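Local structure of PHOX (Pseudomonas fluorescens, 4AMF) at residues T187-F192 and H242-E247; T193-S198 and R219-H224; L488-S493 and G526-G531. The protein hydrolyses phosphate monoesters as an alkaline phosphatase of the PhoX family, a beta-propeller enzyme with an iron-calcium cofactor. All coordinates share one frame; numbering follows the deposited sequence. Where two conformers were deposited one is given.

Contact 1. Residues T187-F192 and H242-E247. With ACP (phosphomethylphosphonic acid adenylate ester), chain C; FEO (mu-oxo-diiron), chain I.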
loop_
_atom_site.group_PDB
_atom_site.type_symbol
_atom_site.label_atom_id
_atom_site.label_comp_id
_atom_site.label_asym_id
_atom_site.label_seq_id
_atom_site.Cartn_x
_atom_site.Cartn_y
_atom_site.Cartn_z
ATOM N N THR A 187 4.202 -8.030 0.404
ATOM C CA THR A 187 4.534 -6.675 -0.037
ATOM C C THR A 187 4.016 -6.563 -1.434
ATOM O O THR A 187 4.105 -7.526 -2.204
ATOM C CB THR A 187 6.019 -6.321 0.115
ATOM O OG1 THR A 187 6.191 -4.947 -0.249
ATOM C CG2 THR A 187 6.950 -7.181 -0.707
ATOM N N CYS A 188 3.503 -5.396 -1.776
ATOM C CA CYS A 188 2.749 -5.160 -2.993
ATOM C C CYS A 188 3.409 -4.205 -3.930
ATOM O O CYS A 188 3.655 -3.067 -3.530
ATOM C CB CYS A 188 1.379 -4.645 -2.569
ATOM S SG CYS A 188 0.386 -5.899 -1.737
ATOM N N GLU A 189 3.678 -4.643 -5.188
ATOM C CA GLU A 189 4.287 -3.792 -6.228
ATOM C C GLU A 189 3.155 -3.025 -6.891
ATOM O O GLU A 189 2.263 -3.637 -7.496
ATOM C CB GLU A 189 5.049 -4.657 -7.248
ATOM C CG GLU A 189 6.188 -5.400 -6.587
ATOM C CD GLU A 189 6.820 -6.534 -7.368
ATOM O OE1 GLU A 189 6.310 -6.915 -8.453
ATOM O OE2 GLU A 189 7.890 -6.994 -6.913
ATOM N N GLU A 190 3.176 -1.699 -6.757
ATOM C CA GLU A 190 2.130 -0.827 -7.253
ATOM C C GLU A 190 2.556 -0.121 -8.540
ATOM O O GLU A 190 2.364 -0.679 -9.631
ATOM C CB GLU A 190 1.691 0.145 -6.179
ATOM C CG GLU A 190 0.507 1.013 -6.551
ATOM C CD GLU A 190 0.356 2.219 -5.654
ATOM O OE1 GLU A 190 1.376 2.665 -5.076
ATOM O OE2 GLU A 190 -0.791 2.689 -5.474
ATOM N N ASN A 191 3.145 1.079 -8.476
ATOM C CA ASN A 191 3.452 1.840 -9.701
ATOM C C ASN A 191 4.774 1.417 -10.358
ATOM O O ASN A 191 5.598 2.238 -10.743
ATOM C CB ASN A 191 3.395 3.336 -9.414
ATOM C CG ASN A 191 1.951 3.774 -9.209
ATOM O OD1 ASN A 191 1.104 3.494 -10.064
ATOM N ND2 ASN A 191 1.619 4.339 -8.052
ATOM N N PHE A 192 4.929 0.121 -10.541
ATOM C CA PHE A 192 6.143 -0.457 -11.124
ATOM C C PHE A 192 6.385 -0.029 -12.579
ATOM O O PHE A 192 7.529 0.097 -12.989
ATOM C CB PHE A 192 6.093 -1.988 -11.021
ATOM C CG PHE A 192 5.114 -2.653 -11.961
ATOM C CD1 PHE A 192 3.781 -2.789 -11.620
ATOM C CD2 PHE A 192 5.525 -3.129 -13.191
ATOM C CE1 PHE A 192 2.880 -3.384 -12.497
ATOM C CE2 PHE A 192 4.622 -3.685 -14.072
ATOM C CZ PHE A 192 3.301 -3.813 -13.728
ATOM N N HIS A 242 7.125 -7.859 -12.749
ATOM C CA HIS A 242 6.823 -6.929 -11.676
ATOM C C HIS A 242 5.325 -6.643 -11.750
ATOM O O HIS A 242 4.715 -6.890 -12.802
ATOM C CB HIS A 242 7.678 -5.664 -11.810
ATOM C CG HIS A 242 9.135 -6.011 -11.821
ATOM N ND1 HIS A 242 9.801 -6.247 -10.641
ATOM C CD2 HIS A 242 9.962 -6.287 -12.855
ATOM C CE1 HIS A 242 11.019 -6.640 -10.982
ATOM N NE2 HIS A 242 11.169 -6.651 -12.310
ATOM N N GLY A 243 4.776 -6.093 -10.662
ATOM C CA GLY A 243 3.342 -5.903 -10.496
ATOM C C GLY A 243 2.705 -7.085 -9.793
ATOM O O GLY A 243 1.553 -7.423 -10.070
ATOM N N TRP A 244 3.422 -7.716 -8.843
ATOM C CA TRP A 244 2.936 -8.892 -8.133
ATOM C C TRP A 244 3.004 -8.656 -6.653
ATOM O O TRP A 244 3.664 -7.730 -6.164
ATOM C CB TRP A 244 3.811 -10.110 -8.461
ATOM C CG TRP A 244 3.968 -10.385 -9.928
ATOM C CD1 TRP A 244 4.989 -9.984 -10.726
ATOM C CD2 TRP A 244 3.073 -11.140 -10.777
ATOM N NE1 TRP A 244 4.801 -10.439 -12.008
ATOM C CE2 TRP A 244 3.642 -11.162 -12.068
ATOM C CE3 TRP A 244 1.863 -11.808 -10.570
ATOM C CZ2 TRP A 244 3.061 -11.838 -13.132
ATOM C CZ3 TRP A 244 1.263 -12.452 -11.638
ATOM C CH2 TRP A 244 1.877 -12.489 -12.902
ATOM N N VAL A 245 2.353 -9.542 -5.952
ATOM C CA VAL A 245 2.391 -9.624 -4.483
ATOM C C VAL A 245 3.599 -10.539 -4.186
ATOM O O VAL A 245 3.700 -11.608 -4.765
ATOM C CB VAL A 245 1.100 -10.193 -3.902
ATOM C CG1 VAL A 245 1.211 -10.364 -2.373
ATOM C CG2 VAL A 245 -0.078 -9.295 -4.261
ATOM N N VAL A 246 4.472 -10.121 -3.277
ATOM C CA VAL A 246 5.700 -10.847 -2.944
ATOM C C VAL A 246 5.634 -11.272 -1.488
ATOM O O VAL A 246 5.270 -10.480 -0.633
ATOM C CB VAL A 246 6.942 -9.961 -3.205
ATOM C CG1 VAL A 246 8.231 -10.762 -2.985
ATOM C CG2 VAL A 246 6.926 -9.400 -4.625
ATOM N N GLU A 247 5.906 -12.540 -1.222
ATOM C CA GLU A 247 5.852 -13.080 0.131
ATOM C C GLU A 247 7.269 -13.168 0.690
ATOM O O GLU A 247 8.176 -13.720 0.058
ATOM C CB GLU A 247 5.179 -14.456 0.128
ATOM C CG GLU A 247 4.889 -15.020 1.490
ATOM C CD GLU A 247 4.017 -16.255 1.461
ATOM O OE1 GLU A 247 3.747 -16.791 0.359
ATOM O OE2 GLU A 247 3.712 -16.756 2.564
HETATM P PG ACP C . 0.186 6.397 -4.420
HETATM O O1G ACP C . -0.038 6.987 -2.960
HETATM O O2G ACP C . 1.535 5.459 -4.396
HETATM O O3G ACP C . -1.094 5.661 -4.932
HETATM P PB ACP C . -0.536 9.127 -5.133
HETATM O O1B ACP C . -1.892 8.759 -4.679
HETATM O O2B ACP C . 0.367 10.036 -4.269
HETATM C C3B ACP C . 0.393 7.712 -5.591
HETATM P PA ACP C . -0.337 11.115 -7.260
HETATM O O1A ACP C . 1.130 11.032 -7.424
HETATM O O2A ACP C . -1.006 12.374 -6.803
HETATM O O3A ACP C . -0.893 9.907 -6.448
HETATM O "O5'" ACP C . -1.046 10.867 -8.733
HETATM C "C5'" ACP C . -2.446 10.567 -8.850
HETATM C "C4'" ACP C . -2.659 9.289 -9.621
HETATM O "O4'" ACP C . -2.309 9.513 -11.002
HETATM C "C3'" ACP C . -1.898 8.038 -9.194
HETATM O "O3'" ACP C . -2.728 6.886 -9.353
HETATM C "C2'" ACP C . -0.679 8.052 -10.118
HETATM O "O2'" ACP C . -0.156 6.742 -10.286
HETATM C "C1'" ACP C . -1.273 8.634 -11.406
HETATM N N9 ACP C . -0.337 9.386 -12.234
HETATM C C8 ACP C . 0.691 10.192 -11.818
HETATM N N7 ACP C . 1.362 10.753 -12.794
HETATM C C5 ACP C . 0.735 10.280 -13.937
HETATM C C6 ACP C . 1.008 10.449 -15.312
HETATM N N6 ACP C . 2.071 11.108 -15.784
HETATM N N1 ACP C . 0.192 9.827 -16.195
HETATM C C2 ACP C . -0.809 9.073 -15.726
HETATM N N3 ACP C . -1.144 8.823 -14.455
HETATM C C4 ACP C . -0.326 9.451 -13.607
HETATM FE FE1 FEO I . 1.479 3.678 -3.239
HETATM FE FE2 FEO I . -1.765 3.894 -4.147
HETATM O O FEO I . -0.363 4.050 -2.796
HETATM O O HOH W 1 1.665 4.770 -1.176
#

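Contact 2. Residues T193-S198 and R219-H224. With ACP (phosphomethylphosphonic acid adenylate ester), chain C.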
loop_
_atom_site.group_PDB
_atom_site.type_symbol
_atom_site.label_atom_id
_atom_site.label_comp_id
_atom_site.label_asym_id
_atom_site.label_seq_id
_atom_site.Cartn_x
_atom_site.Cartn_y
_atom_site.Cartn_z
ATOM N N THR A 193 5.322 0.181 -13.359
ATOM C CA THR A 193 5.397 0.547 -14.779
ATOM C C THR A 193 6.130 1.882 -15.004
ATOM O O THR A 193 6.757 2.066 -16.052
ATOM C CB THR A 193 3.995 0.576 -15.403
ATOM O OG1 THR A 193 3.180 1.446 -14.622
ATOM C CG2 THR A 193 3.357 -0.810 -15.446
ATOM N N ASP A 194 6.058 2.799 -14.007
ATOM C CA ASP A 194 6.717 4.114 -14.039
ATOM C C ASP A 194 8.227 4.004 -14.262
ATOM O O ASP A 194 8.823 4.899 -14.844
ATOM C CB ASP A 194 6.551 4.792 -12.677
ATOM C CG ASP A 194 5.135 5.180 -12.368
ATOM O OD1 ASP A 194 4.247 4.938 -13.243
ATOM O OD2 ASP A 194 4.900 5.722 -11.233
ATOM N N CYS A 195 8.842 2.897 -13.804
ATOM C CA CYS A 195 10.286 2.651 -13.868
ATOM C C CYS A 195 10.812 2.217 -15.206
ATOM O O CYS A 195 12.031 2.148 -15.373
ATOM C CB CYS A 195 10.645 1.625 -12.809
ATOM S SG CYS A 195 10.166 2.132 -11.138
ATOM N N PHE A 196 9.928 1.893 -16.159
ATOM C CA PHE A 196 10.329 1.381 -17.464
ATOM C C PHE A 196 10.253 2.463 -18.514
ATOM O O PHE A 196 9.369 3.335 -18.436
ATOM C CB PHE A 196 9.415 0.205 -17.831
ATOM C CG PHE A 196 9.632 -1.028 -16.959
ATOM C CD1 PHE A 196 9.099 -1.101 -15.679
ATOM C CD2 PHE A 196 10.488 -2.029 -17.363
ATOM C CE1 PHE A 196 9.401 -2.164 -14.832
ATOM C CE2 PHE A 196 10.803 -3.091 -16.500
ATOM C CZ PHE A 196 10.237 -3.166 -15.271
ATOM N N GLY A 197 11.147 2.382 -19.479
ATOM C CA GLY A 197 11.144 3.280 -20.621
ATOM C C GLY A 197 11.666 2.521 -21.817
ATOM O O GLY A 197 11.656 1.286 -21.812
ATOM N N SER A 198 12.067 3.236 -22.849
ATOM C CA SER A 198 12.625 2.612 -24.030
ATOM C C SER A 198 13.680 3.504 -24.650
ATOM O O SER A 198 13.541 4.728 -24.667
ATOM C CB SER A 198 11.542 2.320 -25.070
ATOM O OG SER A 198 12.146 1.648 -26.161
ATOM N N ARG A 219 8.077 7.355 -16.246
ATOM C CA ARG A 219 7.335 8.390 -15.545
ATOM C C ARG A 219 8.293 9.128 -14.628
ATOM O O ARG A 219 8.217 9.000 -13.398
ATOM C CB ARG A 219 6.119 7.811 -14.802
ATOM C CG ARG A 219 5.130 8.889 -14.354
ATOM C CD ARG A 219 3.829 8.308 -13.884
ATOM N NE ARG A 219 3.074 7.699 -14.982
ATOM C CZ ARG A 219 2.036 6.876 -14.834
ATOM N NH1 ARG A 219 1.618 6.532 -13.623
ATOM N NH2 ARG A 219 1.425 6.370 -15.897
ATOM N N GLU A 220 9.227 9.880 -15.259
ATOM C CA GLU A 220 10.264 10.678 -14.612
ATOM C C GLU A 220 11.175 9.857 -13.673
ATOM O O GLU A 220 11.725 10.395 -12.708
ATOM C CB GLU A 220 9.637 11.891 -13.883
ATOM C CG GLU A 220 8.940 12.863 -14.822
ATOM C CD GLU A 220 7.556 12.449 -15.274
ATOM O OE1 GLU A 220 6.746 12.034 -14.414
ATOM O OE2 GLU A 220 7.281 12.537 -16.492
ATOM N N ILE A 221 11.381 8.560 -14.002
ATOM C CA ILE A 221 12.250 7.673 -13.223
ATOM C C ILE A 221 13.599 7.633 -13.892
ATOM O O ILE A 221 14.630 7.779 -13.235
ATOM C CB ILE A 221 11.613 6.286 -13.059
ATOM C CG1 ILE A 221 10.251 6.369 -12.335
ATOM C CG2 ILE A 221 12.557 5.365 -12.325
ATOM C CD1 ILE A 221 10.239 7.089 -11.023
ATOM N N ASN A 222 13.610 7.389 -15.209
ATOM C CA ASN A 222 14.816 7.446 -16.003
ATOM C C ASN A 222 15.961 6.557 -15.522
ATOM O O ASN A 222 17.096 6.995 -15.384
ATOM C CB ASN A 222 15.233 8.926 -16.208
ATOM C CG ASN A 222 14.136 9.731 -16.847
ATOM O OD1 ASN A 222 13.457 9.267 -17.748
ATOM N ND2 ASN A 222 13.926 10.946 -16.411
ATOM N N TRP A 223 15.650 5.287 -15.310
ATOM C CA TRP A 223 16.658 4.276 -15.037
ATOM C C TRP A 223 17.155 3.614 -16.318
ATOM O O TRP A 223 18.318 3.206 -16.417
ATOM C CB TRP A 223 16.093 3.204 -14.111
ATOM C CG TRP A 223 15.704 3.674 -12.731
ATOM C CD1 TRP A 223 15.996 4.868 -12.140
ATOM C CD2 TRP A 223 14.947 2.933 -11.786
ATOM N NE1 TRP A 223 15.540 4.881 -10.850
ATOM C CE2 TRP A 223 14.867 3.706 -10.610
ATOM C CE3 TRP A 223 14.315 1.685 -11.822
ATOM C CZ2 TRP A 223 14.130 3.294 -9.505
ATOM C CZ3 TRP A 223 13.580 1.287 -10.731
ATOM C CH2 TRP A 223 13.503 2.072 -9.582
ATOM N N HIS A 224 16.259 3.457 -17.295
ATOM C CA HIS A 224 16.558 2.759 -18.541
ATOM C C HIS A 224 17.742 3.253 -19.326
ATOM O O HIS A 224 18.403 2.416 -19.939
ATOM C CB HIS A 224 15.335 2.668 -19.437
ATOM C CG HIS A 224 14.833 3.982 -19.932
ATOM N ND1 HIS A 224 14.001 4.770 -19.154
ATOM C CD2 HIS A 224 15.042 4.608 -21.114
ATOM C CE1 HIS A 224 13.753 5.857 -19.864
ATOM N NE2 HIS A 224 14.340 5.793 -21.061
HETATM P PG ACP C . 0.186 6.397 -4.420
HETATM O O1G ACP C . -0.038 6.987 -2.960
HETATM O O2G ACP C . 1.535 5.459 -4.396
HETATM O O3G ACP C . -1.094 5.661 -4.932
HETATM P PB ACP C . -0.536 9.127 -5.133
HETATM O O1B ACP C . -1.892 8.759 -4.679
HETATM O O2B ACP C . 0.367 10.036 -4.269
HETATM C C3B ACP C . 0.393 7.712 -5.591
HETATM P PA ACP C . -0.337 11.115 -7.260
HETATM O O1A ACP C . 1.130 11.032 -7.424
HETATM O O2A ACP C . -1.006 12.374 -6.803
HETATM O O3A ACP C . -0.893 9.907 -6.448
HETATM O "O5'" ACP C . -1.046 10.867 -8.733
HETATM C "C5'" ACP C . -2.446 10.567 -8.850
HETATM C "C4'" ACP C . -2.659 9.289 -9.621
HETATM O "O4'" ACP C . -2.309 9.513 -11.002
HETATM C "C3'" ACP C . -1.898 8.038 -9.194
HETATM O "O3'" ACP C . -2.728 6.886 -9.353
HETATM C "C2'" ACP C . -0.679 8.052 -10.118
HETATM O "O2'" ACP C . -0.156 6.742 -10.286
HETATM C "C1'" ACP C . -1.273 8.634 -11.406
HETATM N N9 ACP C . -0.337 9.386 -12.234
HETATM C C8 ACP C . 0.691 10.192 -11.818
HETATM N N7 ACP C . 1.362 10.753 -12.794
HETATM C C5 ACP C . 0.735 10.280 -13.937
HETATM C C6 ACP C . 1.008 10.449 -15.312
HETATM N N6 ACP C . 2.071 11.108 -15.784
HETATM N N1 ACP C . 0.192 9.827 -16.195
HETATM C C2 ACP C . -0.809 9.073 -15.726
HETATM N N3 ACP C . -1.144 8.823 -14.455
HETATM C C4 ACP C . -0.326 9.451 -13.607
HETATM O O HOH W 2 2.637 7.067 -11.012
HETATM O O HOH W 3 13.333 4.196 -16.555
#

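Contact 3. Residues L488-S493 and G526-G531. With CA (calcium ion), chain H; CA (calcium ion), chain G; ACP (phosphomethylphosphonic acid adenylate ester), chain C; EDO (1,2-ethanediol), chain Q.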
loop_
_atom_site.group_PDB
_atom_site.type_symbol
_atom_site.label_atom_id
_atom_site.label_comp_id
_atom_site.label_asym_id
_atom_site.label_seq_id
_atom_site.Cartn_x
_atom_site.Cartn_y
_atom_site.Cartn_z
ATOM N N LEU A 488 -5.748 6.826 7.258
ATOM C CA LEU A 488 -4.534 7.580 7.007
ATOM C C LEU A 488 -4.698 8.276 5.662
ATOM O O LEU A 488 -5.262 7.690 4.740
ATOM C CB LEU A 488 -3.340 6.622 7.006
ATOM C CG LEU A 488 -2.929 6.007 8.370
ATOM C CD1 LEU A 488 -3.919 5.012 8.849
ATOM C CD2 LEU A 488 -1.535 5.321 8.223
ATOM N N THR A 489 -4.276 9.560 5.548
ATOM C CA THR A 489 -4.496 10.302 4.316
ATOM C C THR A 489 -3.240 10.592 3.506
ATOM O O THR A 489 -2.134 10.797 4.033
ATOM C CB THR A 489 -5.324 11.583 4.584
ATOM O OG1 THR A 489 -4.472 12.644 5.054
ATOM C CG2 THR A 489 -6.461 11.356 5.591
ATOM N N ASP A 490 -3.463 10.681 2.200
ATOM C CA ASP A 490 -2.501 11.023 1.187
ATOM C C ASP A 490 -3.179 11.922 0.190
ATOM O O ASP A 490 -3.389 11.558 -0.967
ATOM C CB ASP A 490 -1.955 9.761 0.493
ATOM C CG ASP A 490 -1.039 10.075 -0.682
ATOM O OD1 ASP A 490 -0.413 11.174 -0.677
ATOM O OD2 ASP A 490 -0.947 9.236 -1.610
ATOM N N GLY A 491 -3.580 13.090 0.669
ATOM C CA GLY A 491 -4.255 14.072 -0.143
ATOM C C GLY A 491 -3.511 15.358 -0.337
ATOM O O GLY A 491 -2.342 15.519 0.034
ATOM N N ASP A 492 -4.202 16.255 -0.997
ATOM C CA ASP A 492 -3.717 17.598 -1.266
ATOM C C ASP A 492 -3.540 18.253 0.092
ATOM O O ASP A 492 -4.488 18.254 0.881
ATOM C CB ASP A 492 -4.745 18.349 -2.089
ATOM C CG ASP A 492 -4.218 19.687 -2.516
ATOM O OD1 ASP A 492 -3.970 20.536 -1.629
ATOM O OD2 ASP A 492 -4.059 19.885 -3.711
ATOM N N SER A 493 -2.315 18.762 0.379
ATOM C CA SER A 493 -1.948 19.401 1.641
ATOM C C SER A 493 -1.801 20.930 1.487
ATOM O O SER A 493 -1.174 21.574 2.335
ATOM C CB SER A 493 -0.636 18.815 2.149
ATOM O OG SER A 493 -0.714 17.411 2.315
ATOM N N GLY A 526 4.495 18.518 3.573
ATOM C CA GLY A 526 4.782 17.819 2.337
ATOM C C GLY A 526 4.686 16.319 2.423
ATOM O O GLY A 526 4.939 15.651 1.417
ATOM N N CYS A 527 4.339 15.769 3.597
ATOM C CA CYS A 527 4.276 14.326 3.735
ATOM C C CYS A 527 2.945 13.797 3.342
ATOM O O CYS A 527 1.974 14.546 3.141
ATOM C CB CYS A 527 4.588 13.907 5.176
ATOM S SG CYS A 527 3.202 14.071 6.355
ATOM N N GLU A 528 2.888 12.471 3.333
ATOM C CA GLU A 528 1.663 11.717 3.447
ATOM C C GLU A 528 1.843 10.829 4.702
ATOM O O GLU A 528 2.988 10.549 5.104
ATOM C CB GLU A 528 1.265 10.930 2.212
ATOM C CG GLU A 528 2.151 9.748 1.874
ATOM C CD GLU A 528 1.811 9.202 0.512
ATOM O OE1 GLU A 528 2.205 9.862 -0.474
ATOM O OE2 GLU A 528 1.105 8.171 0.420
ATOM N N VAL A 529 0.730 10.464 5.334
ATOM C CA VAL A 529 0.702 9.619 6.507
ATOM C C VAL A 529 0.354 8.218 5.972
ATOM O O VAL A 529 -0.670 8.056 5.294
ATOM C CB VAL A 529 -0.312 10.132 7.551
ATOM C CG1 VAL A 529 -0.442 9.149 8.697
ATOM C CG2 VAL A 529 0.112 11.510 8.074
ATOM N N THR A 530 1.286 7.244 6.117
ATOM C CA THR A 530 1.096 5.906 5.535
ATOM C C THR A 530 1.840 4.855 6.358
ATOM O O THR A 530 2.857 5.161 6.980
ATOM C CB THR A 530 1.479 5.918 4.043
ATOM O OG1 THR A 530 1.151 4.663 3.470
ATOM C CG2 THR A 530 2.927 6.254 3.793
ATOM N N GLY A 531 1.324 3.643 6.380
ATOM C CA GLY A 531 1.911 2.605 7.209
ATOM C C GLY A 531 1.373 2.664 8.608
ATOM O O GLY A 531 1.412 3.707 9.270
HETATM CA CA CA H . 1.256 8.802 -2.298
HETATM CA CA CA G . -2.344 7.532 -2.554
HETATM P PG ACP C . 0.186 6.397 -4.420
HETATM O O1G ACP C . -0.038 6.987 -2.960
HETATM O O2G ACP C . 1.535 5.459 -4.396
HETATM O O3G ACP C . -1.094 5.661 -4.932
HETATM P PB ACP C . -0.536 9.127 -5.133
HETATM O O1B ACP C . -1.892 8.759 -4.679
HETATM O O2B ACP C . 0.367 10.036 -4.269
HETATM C C3B ACP C . 0.393 7.712 -5.591
HETATM P PA ACP C . -0.337 11.115 -7.260
HETATM O O1A ACP C . 1.130 11.032 -7.424
HETATM O O2A ACP C . -1.006 12.374 -6.803
HETATM O O3A ACP C . -0.893 9.907 -6.448
HETATM O "O5'" ACP C . -1.046 10.867 -8.733
HETATM C "C5'" ACP C . -2.446 10.567 -8.850
HETATM C "C4'" ACP C . -2.659 9.289 -9.621
HETATM O "O4'" ACP C . -2.309 9.513 -11.002
HETATM C "C3'" ACP C . -1.898 8.038 -9.194
HETATM O "O3'" ACP C . -2.728 6.886 -9.353
HETATM C "C2'" ACP C . -0.679 8.052 -10.118
HETATM O "O2'" ACP C . -0.156 6.742 -10.286
HETATM C "C1'" ACP C . -1.273 8.634 -11.406
HETATM N N9 ACP C . -0.337 9.386 -12.234
HETATM C C8 ACP C . 0.691 10.192 -11.818
HETATM N N7 ACP C . 1.362 10.753 -12.794
HETATM C C5 ACP C . 0.735 10.280 -13.937
HETATM C C6 ACP C . 1.008 10.449 -15.312
HETATM N N6 ACP C . 2.071 11.108 -15.784
HETATM N N1 ACP C . 0.192 9.827 -16.195
HETATM C C2 ACP C . -0.809 9.073 -15.726
HETATM N N3 ACP C . -1.144 8.823 -14.455
HETATM C C4 ACP C . -0.326 9.451 -13.607
HETATM C C1 EDO Q . 2.605 20.570 2.330
HETATM O O1 EDO Q . 2.059 20.142 3.586
HETATM C C2 EDO Q . 1.932 21.814 1.754
HETATM O O HOH W 4 -4.063 9.050 -2.312
HETATM O O HOH W 5 1.243 16.932 4.669
HETATM O O HOH W 6 1.655 16.621 1.251
HETATM O O HOH W 7 3.201 9.797 -3.527
HETATM O O HOH W 8 2.943 7.127 -1.811
#

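Contact 1. Residues T187-F192 and H242-E247
Strands 187-189 and 245-247 run antiparallel, with Thr-187 facing Val-246 as a hydrogen-bonded pair and Cys-188 facing Val-245 as a non-hydrogen-bonded pair. Thr-187 N donates to Val-246 O and Val-246 N to Thr-187 O, the latter at 2.8 Å. Glu-189 N carries the pairing on to Trp-244 O. On the sheet face of Thr-187 and Val-246 the two side chains lie alongside, with Thr-187 CG2 3.7 Å from Val-246 CB. The other face holds Cys-188 and Val-245, whose SG and CG2 meet more loosely; both side chains also touch His-268. At the end of its strand, the Glu-189 side chain takes over the pairing. Its extended chain brings OE1 to Trp-244 N at 3.0 Å, in a nearly straight bond that arrives from above the carboxylate plane. Gly-243 N makes a second, weak bond to the same oxygen. OE2 lies beside Val-246 CG2 at 3.5 Å and is held by Lys-259 and Thr-171. Both strands are interior members of a propeller sheet, between strands 174-179 and 258-260. Just past the end of strand 185-189, Glu-190 reaches the cofactor. With CG anti to the backbone N (chi1 -174°), the Glu-190 carboxylate bridges the two irons: OE1 binds one and OE2 the other at 2.0 Å. The same irons take phosphonate oxygens of the substrate analogue and the ligands Glu-86, Cys-175, Glu-269, Asp-288 and Glu-383. Past Asn-191, the Phe-192 ring lies with one face over the peptide joining His-242 and Gly-243. Gly-243 CA comes to 3.3 Å from Phe-192 CE1, the backbone itself lying against the ring. His-242 CB touches the ring at CD2, 3.6 Å away.

Contact 2. Residues T193-S198 and R219-H224
Arg-219 N donates to Asp-194 O at 2.9 Å, in an almost straight bond that lies in the carbonyl plane on a lone pair. The two side chains also form a salt bridge. Asp-194 OD1 sits 3.1 Å from Arg-219 NH1, but over a face of the guanidinium. The contact is therefore one of charge, with no N-H aimed at the oxygen. The carboxylate and guanidinium planes are 53° apart. Water 2 adds a link at the guanidinium edge. It donates to Asp-194 OD2 at 2.6 Å, accepts from Arg-219 NH1 and is bonded to the ribose O2' of the substrate analogue. The opposite face of the guanidinium lies over the adenine, with Arg-219 NE 3.5 Å from ligand C6. A bend at chi3 (-68°) helps set the group between carboxylate and base. Both segments are loops on the chain between strands 185-189 and 245-248. The first of them opens with a piece of 3-10 helix, residues 193-195. Through Arg-219 they line the adenine side of the ligand pocket, and Asp-194 backs the arginine. The carboxylate beneath Arg-219 would probably steady its charge. Farther out, Ile-221 CG1 rests against Asp-194 O and its CG2 nears Cys-195 SG. That sulfur approaches the six-membered ring of Trp-223 obliquely, 3.5 Å from CZ3. The indole is backed by helix 103-112 and meets Phe-230 edge-to-face. Farther along the segments, water 3 joins Cys-195 O to His-224 N and lies in the His-224 ring plane, 2.7 Å from ND1. Gly-197 CA makes a CH-pi contact over one face of this ring, 3.7 Å from its centroid. Ser-198 N lies over the same face.

Contact 3. Residues L488-S493 and G526-G531
Asp-490 OD2 bridges two calcium ions, each at 2.4 Å. Glu-528 grips one of them from the facing segment with both carboxylate oxygens, OE1 at 2.3 Å and OE2 at a longer 2.8 Å. The other calcium is shared with Asp-475 and Glu-383. Ligand O1G also binds both ions, and the beta-phosphoryl group gives O2B to the first ion and O1B to the second. Waters 7 and 8 complete the contacts of the first ion, while water 4 binds the second and donates to Asp-490 O. The two carboxylates stack with their planes 29° apart. Asp-490 OD1 is only 2.9 Å from Glu-528 OE1. These are two acceptors, so the approach is probably made tolerable by the metal charge and by His-547, which is hydrogen-bonded to OE1. Glu-528 CG stands between the backbone N and the carbonyl carbon (chi1 69°), and the extended chain beyond it carries the carboxylate to the metal. Strands 485-489 and 528-534 belong to two different sheets of the beta-propeller, and their ends meet here beside the cofactor. One backbone bond joins them, Val-529 N to Thr-489 O at 3.2 Å. Leu-488 crosses Val-529 at about a right angle, CD2 to CG1 4.0 Å. Its CD2 also reaches Gly-531 O, and Met-507 touches both side chains. On the far side of the Val-529 N to Thr-489 O bond from Leu-488, waters 5 and 6 each connect Ser-493 OG with Cys-527 O. Water 6 donates to both, at 2.7 Å to Ser-493 OG. Cys-527 O takes a further bond from Asn-505.

How the contacts relate
All three contacts touch the same substrate analogue. Contacts 1 and 3 meet at its terminal phosphonate, through iron and calcium, while contact 2 lies at the adenine. Contact 1 is buried and supplies an iron ligand from just past a strand. Contact 3 is also buried, but it joins strands of two separate sheets. Contact 2 is partly buried, lies farther from the chain centre and handles the adenine with loops, an arginine and water. The first segments of contacts 1 and 2 follow directly on each other, and the two contacts touch through His-242 and Phe-196. Contact 3 approaches neither closely; its centre is about 21 Å from that of contact 1. Regular strand pairing is most extensive in contact 1.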